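Local structure of dihydrocoumarin hydrolase, AncDHCH1 (Pseudomonas sp., 6C2C) at residues A105-Q108 with P109-D113; V213-K217 with G218-V222. The protein probably hydrolyses dihydrocoumarin-type lactones at a two-zinc site, as a metallo-beta-lactamase superfamily relative of methyl-parathion hydrolase. One frame throughout, in Å; residues are numbered along the deposited sequence.

Contact 1. Residues A105-Q108 with P109-D113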
loop_
_atom_site.group_PDB
_atom_site.type_symbol
_atom_site.label_atom_id
_atom_site.label_comp_id
_atom_site.label_asym_id
_atom_site.label_seq_id
_atom_site.Cartn_x
_atom_site.Cartn_y
_atom_site.Cartn_z
ATOM N N ALA A 105 8.633 -15.037 -3.043
ATOM C CA ALA A 105 7.336 -15.592 -2.692
ATOM C C ALA A 105 6.873 -16.659 -3.666
ATOM O O ALA A 105 5.803 -17.260 -3.469
ATOM C CB ALA A 105 6.307 -14.448 -2.631
ATOM N N GLY A 106 7.652 -16.908 -4.709
ATOM C CA GLY A 106 7.356 -18.067 -5.528
ATOM C C GLY A 106 6.567 -17.757 -6.787
ATOM O O GLY A 106 6.095 -18.707 -7.439
ATOM N N TYR A 107 6.446 -16.480 -7.176
ATOM C CA TYR A 107 5.730 -16.120 -8.391
ATOM C C TYR A 107 6.593 -15.279 -9.309
ATOM O O TYR A 107 7.552 -14.611 -8.890
ATOM C CB TYR A 107 4.450 -15.335 -8.067
ATOM C CG TYR A 107 3.424 -16.147 -7.358
ATOM C CD1 TYR A 107 2.652 -17.089 -8.065
ATOM C CD2 TYR A 107 3.263 -16.080 -5.972
ATOM C CE1 TYR A 107 1.684 -17.867 -7.421
ATOM C CE2 TYR A 107 2.273 -16.843 -5.323
ATOM C CZ TYR A 107 1.493 -17.740 -6.057
ATOM O OH TYR A 107 0.494 -18.483 -5.446
ATOM N N GLN A 108 6.216 -15.272 -10.593
ATOM C CA GLN A 108 6.891 -14.470 -11.580
ATOM C C GLN A 108 5.948 -13.418 -12.113
ATOM O O GLN A 108 4.736 -13.649 -12.157
ATOM C CB GLN A 108 7.384 -15.314 -12.765
ATOM C CG GLN A 108 8.536 -16.278 -12.380
ATOM C CD GLN A 108 8.016 -17.487 -11.635
ATOM O OE1 GLN A 108 8.283 -17.685 -10.414
ATOM N NE2 GLN A 108 7.249 -18.306 -12.346
ATOM N N PRO A 109 6.487 -12.264 -12.537
ATOM C CA PRO A 109 5.589 -11.198 -13.024
ATOM C C PRO A 109 4.665 -11.620 -14.153
ATOM O O PRO A 109 3.533 -11.101 -14.243
ATOM C CB PRO A 109 6.554 -10.078 -13.449
ATOM C CG PRO A 109 7.807 -10.346 -12.692
ATOM C CD PRO A 109 7.903 -11.856 -12.600
ATOM N N GLU A 110 5.098 -12.511 -15.043
ATOM C CA GLU A 110 4.264 -12.914 -16.147
ATOM C C GLU A 110 3.054 -13.728 -15.703
ATOM O O GLU A 110 2.087 -13.844 -16.475
ATOM C CB GLU A 110 5.075 -13.723 -17.175
ATOM C CG GLU A 110 5.557 -15.117 -16.708
ATOM C CD GLU A 110 6.399 -15.862 -17.830
ATOM O OE1 GLU A 110 7.176 -16.830 -17.536
ATOM O OE2 GLU A 110 6.291 -15.461 -19.021
ATOM N N GLN A 111 3.020 -14.188 -14.444
ATOM C CA GLN A 111 1.887 -14.934 -13.968
ATOM C C GLN A 111 0.736 -14.063 -13.486
ATOM O O GLN A 111 -0.365 -14.594 -13.265
ATOM C CB GLN A 111 2.318 -15.850 -12.799
ATOM C CG GLN A 111 3.347 -16.864 -13.248
ATOM C CD GLN A 111 3.805 -17.737 -12.104
ATOM O OE1 GLN A 111 4.256 -17.232 -11.093
ATOM N NE2 GLN A 111 3.677 -19.073 -12.261
ATOM N N VAL A 112 0.981 -12.766 -13.308
ATOM C CA VAL A 112 -0.032 -11.867 -12.756
ATOM C C VAL A 112 -1.076 -11.520 -13.838
ATOM O O VAL A 112 -0.725 -11.052 -14.921
ATOM C CB VAL A 112 0.645 -10.612 -12.181
ATOM C CG1 VAL A 112 -0.443 -9.649 -11.665
ATOM C CG2 VAL A 112 1.576 -11.003 -11.014
ATOM N N ASP A 113 -2.350 -11.785 -13.534
ATOM C CA ASP A 113 -3.454 -11.573 -14.477
ATOM C C ASP A 113 -4.001 -10.164 -14.445
ATOM O O ASP A 113 -4.297 -9.570 -15.505
ATOM C CB ASP A 113 -4.588 -12.554 -14.128
ATOM C CG ASP A 113 -4.176 -13.996 -14.350
ATOM O OD1 ASP A 113 -3.681 -14.318 -15.457
ATOM O OD2 ASP A 113 -4.365 -14.809 -13.428
HETATM O O HOH W 1 4.458 -19.851 -9.383
HETATM O O HOH W 2 6.849 -18.188 -15.096
#
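Gln111 reaches back to the backbone of Gln108, three residues earlier. Its amide oxygen OE1 accepts a hydrogen bond from Gln108 N at 2.8 Å, nearly straight at 164° at the hydrogen. The donor lies tilted from the plane of the side-chain carbonyl. Gln111 N returns a bond of 2.9 Å to Gln108 O, so the two residues are joined twice. This second donor sits well above the carbonyl plane of Gln108, where the chain enters the 3-10 turn of 109-111. Gln111 CG stands beside its own backbone N (chi1 -62°), and the chain beyond it is extended, which carries the amide over to Gln108.

Tyr107 meets the same oxygen. OE1 lies at the edge of the ring, near its plane, 3.4 Å from CD1. The Gln108 side chain bends at chi2 and folds over the Gln111 amide. The two amide planes are only 29° apart, and Gln108 NE2 comes within 3.4 Å of Gln111 OE1 without a hydrogen bond.

Two waters extend the network. Water 1 accepts from Gln111 NE2 and donates to Gly106 O. Water 2 accepts from Gln108 NE2 and donates to Glu110 OE1.

Farther out, the Tyr107 hydroxyl is hydrogen-bonded to Glu28 and Asn75. Val112 turns inward onto Leu80, Leu82 and Phe136. At the start, Gly106 closes helix 98-104 with a Schellman motif, its positive phi favouring glycine. The whole piece is the return loop of a beta-alpha-beta crossover in the metallo-beta-lactamase fold. It takes the chain from helix 98-104 into strand 114-116, which runs parallel to strand 80-83 and precedes the zinc ligands His119 and His121.

Contact 2. Residues V213-K217 with G218-V222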
loop_
_atom_site.group_PDB
_atom_site.type_symbol
_atom_site.label_atom_id
_atom_site.label_comp_id
_atom_site.label_asym_id
_atom_site.label_seq_id
_atom_site.Cartn_x
_atom_site.Cartn_y
_atom_site.Cartn_z
ATOM N N VAL A 213 -11.869 -5.093 -1.655
ATOM C CA VAL A 213 -12.496 -5.991 -0.674
ATOM C C VAL A 213 -12.354 -7.412 -1.195
ATOM O O VAL A 213 -12.845 -7.728 -2.291
ATOM C CB VAL A 213 -13.963 -5.642 -0.469
ATOM C CG1 VAL A 213 -14.609 -6.653 0.488
ATOM C CG2 VAL A 213 -14.085 -4.157 -0.060
ATOM N N VAL A 214 -11.618 -8.260 -0.462
ATOM C CA VAL A 214 -11.315 -9.625 -0.882
ATOM C C VAL A 214 -12.090 -10.576 0.002
ATOM O O VAL A 214 -12.021 -10.447 1.219
ATOM C CB VAL A 214 -9.816 -9.910 -0.725
ATOM C CG1 VAL A 214 -9.489 -11.320 -1.211
ATOM C CG2 VAL A 214 -9.020 -8.810 -1.488
ATOM N N GLU A 215 -12.874 -11.485 -0.573
ATOM C CA GLU A 215 -13.673 -12.367 0.282
ATOM C C GLU A 215 -13.713 -13.770 -0.287
ATOM O O GLU A 215 -13.922 -13.968 -1.489
ATOM C CB GLU A 215 -15.112 -11.854 0.464
ATOM C CG GLU A 215 -15.853 -12.687 1.458
ATOM C CD GLU A 215 -17.056 -11.980 2.054
ATOM O OE1 GLU A 215 -17.364 -10.839 1.663
ATOM O OE2 GLU A 215 -17.689 -12.567 2.943
ATOM N N SER A 216 -13.486 -14.743 0.596
ATOM C CA SER A 216 -13.625 -16.137 0.216
ATOM C C SER A 216 -14.165 -16.935 1.390
ATOM O O SER A 216 -13.601 -16.874 2.470
ATOM C CB SER A 216 -12.287 -16.731 -0.215
ATOM O OG SER A 216 -12.468 -18.151 -0.497
ATOM N N LYS A 217 -15.237 -17.723 1.163
ATOM C CA LYS A 217 -15.755 -18.642 2.193
ATOM C C LYS A 217 -15.960 -17.909 3.526
ATOM O O LYS A 217 -15.591 -18.400 4.609
ATOM C CB LYS A 217 -14.842 -19.866 2.337
ATOM C CG LYS A 217 -14.715 -20.627 1.043
ATOM C CD LYS A 217 -16.078 -21.063 0.529
ATOM C CE LYS A 217 -16.023 -21.842 -0.825
ATOM N NZ LYS A 217 -15.277 -23.136 -0.767
ATOM N N GLY A 218 -16.557 -16.726 3.431
ATOM C CA GLY A 218 -16.887 -15.906 4.590
ATOM C C GLY A 218 -15.728 -15.212 5.269
ATOM O O GLY A 218 -15.924 -14.622 6.347
ATOM N N GLN A 219 -14.523 -15.330 4.735
ATOM C CA GLN A 219 -13.323 -14.710 5.285
ATOM C C GLN A 219 -13.036 -13.476 4.431
ATOM O O GLN A 219 -12.777 -13.610 3.222
ATOM C CB GLN A 219 -12.130 -15.650 5.221
ATOM C CG GLN A 219 -12.357 -17.043 5.844
ATOM C CD GLN A 219 -13.027 -16.977 7.206
ATOM O OE1 GLN A 219 -14.133 -17.522 7.416
ATOM N NE2 GLN A 219 -12.384 -16.318 8.128
ATOM N N LYS A 220 -13.060 -12.321 5.049
ATOM C CA LYS A 220 -12.920 -11.038 4.346
ATOM C C LYS A 220 -11.645 -10.302 4.765
ATOM O O LYS A 220 -11.295 -10.235 5.956
ATOM C CB LYS A 220 -14.162 -10.168 4.604
ATOM C CG LYS A 220 -14.111 -8.819 3.935
ATOM C CD LYS A 220 -15.501 -8.195 3.697
ATOM C CE LYS A 220 -15.965 -7.352 4.837
ATOM N NZ LYS A 220 -17.344 -6.712 4.492
ATOM N N LEU A 221 -10.953 -9.726 3.763
ATOM C CA LEU A 221 -9.761 -8.904 3.948
ATOM C C LEU A 221 -10.000 -7.650 3.112
ATOM O O LEU A 221 -10.204 -7.748 1.887
ATOM C CB LEU A 221 -8.503 -9.663 3.485
ATOM C CG LEU A 221 -7.226 -8.815 3.323
ATOM C CD1 LEU A 221 -6.739 -8.356 4.725
ATOM C CD2 LEU A 221 -6.174 -9.646 2.642
ATOM N N VAL A 222 -9.923 -6.486 3.762
ATOM C CA VAL A 222 -10.208 -5.217 3.127
ATOM C C VAL A 222 -8.887 -4.479 3.008
ATOM O O VAL A 222 -8.240 -4.166 4.021
ATOM C CB VAL A 222 -11.255 -4.436 3.926
ATOM C CG1 VAL A 222 -11.479 -3.106 3.293
ATOM C CG2 VAL A 222 -12.573 -5.163 3.855
HETATM O O HOH W 3 -17.876 -15.427 1.354
#
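Val214 and Leu221 exchange two backbone hydrogen bonds as an antiparallel pair. Val214 N donates to Leu221 O at 2.8 Å, and Leu221 N donates to Val214 O at 2.9 Å. The second bond is nearly straight, at 169°, and lies in the carbonyl plane. Ser216 and Gln219 form the next hydrogen-bonded pair. Here Gln219 N reaches Ser216 O from above the carbonyl plane, because the chain is already turning. Between these pairs, the CA-H groups of Glu215 and Lys220 point at Gln219 O and Val214 O, each at 3.3 Å from carbon to oxygen.

Apolar contacts lie on both faces. Val213 CG1 packs 4.2 Å from Val222 CG2. It also meets Lys220 CD at 3.7 Å, where the lysine chain bends at chi3 (90°). On the other face Val214 and Leu221 pack CB against CB, and both are covered by Leu24.

Several polar ends find partners outside the hairpin. Lys220 makes a cation-pi contact with Tyr267. Lys217 NZ forms a salt bridge with Asp26, whose backbone N also bonds to Ser216 OG. Water 3 accepts from Gly218 N.

The turn itself is type I'. Lys217 and Gly218 occupy its two central positions, both with positive phi. This favours glycine at Gly218, where a CB would clash with Lys217 O. Lys217 takes up the left-handed conformation despite its side chain. The whole is a 2:2 beta hairpin, with a two-residue loop, joining strands 210-216 and 219-223 in the second sheet of the metallo-beta-lactamase sandwich.

How the contacts relate
The two contacts lie in different halves of the fold. Their centres are 22 Å apart, and their nearest atoms about 13 Å. Contact 1 is a surface loop leading into a strand of the sheet that contains 80-83. Contact 2 is a partly buried hairpin within the other sheet. They share no element of their own, but both touch strands 19-24 and 27-39. Contact 1 relies on a side-chain amide and bridging waters, as an irregular exposed loop can. Contact 2 relies on regular backbone pairing, with Val214, Leu221 and Val222 buried and charged residues at and near its turn.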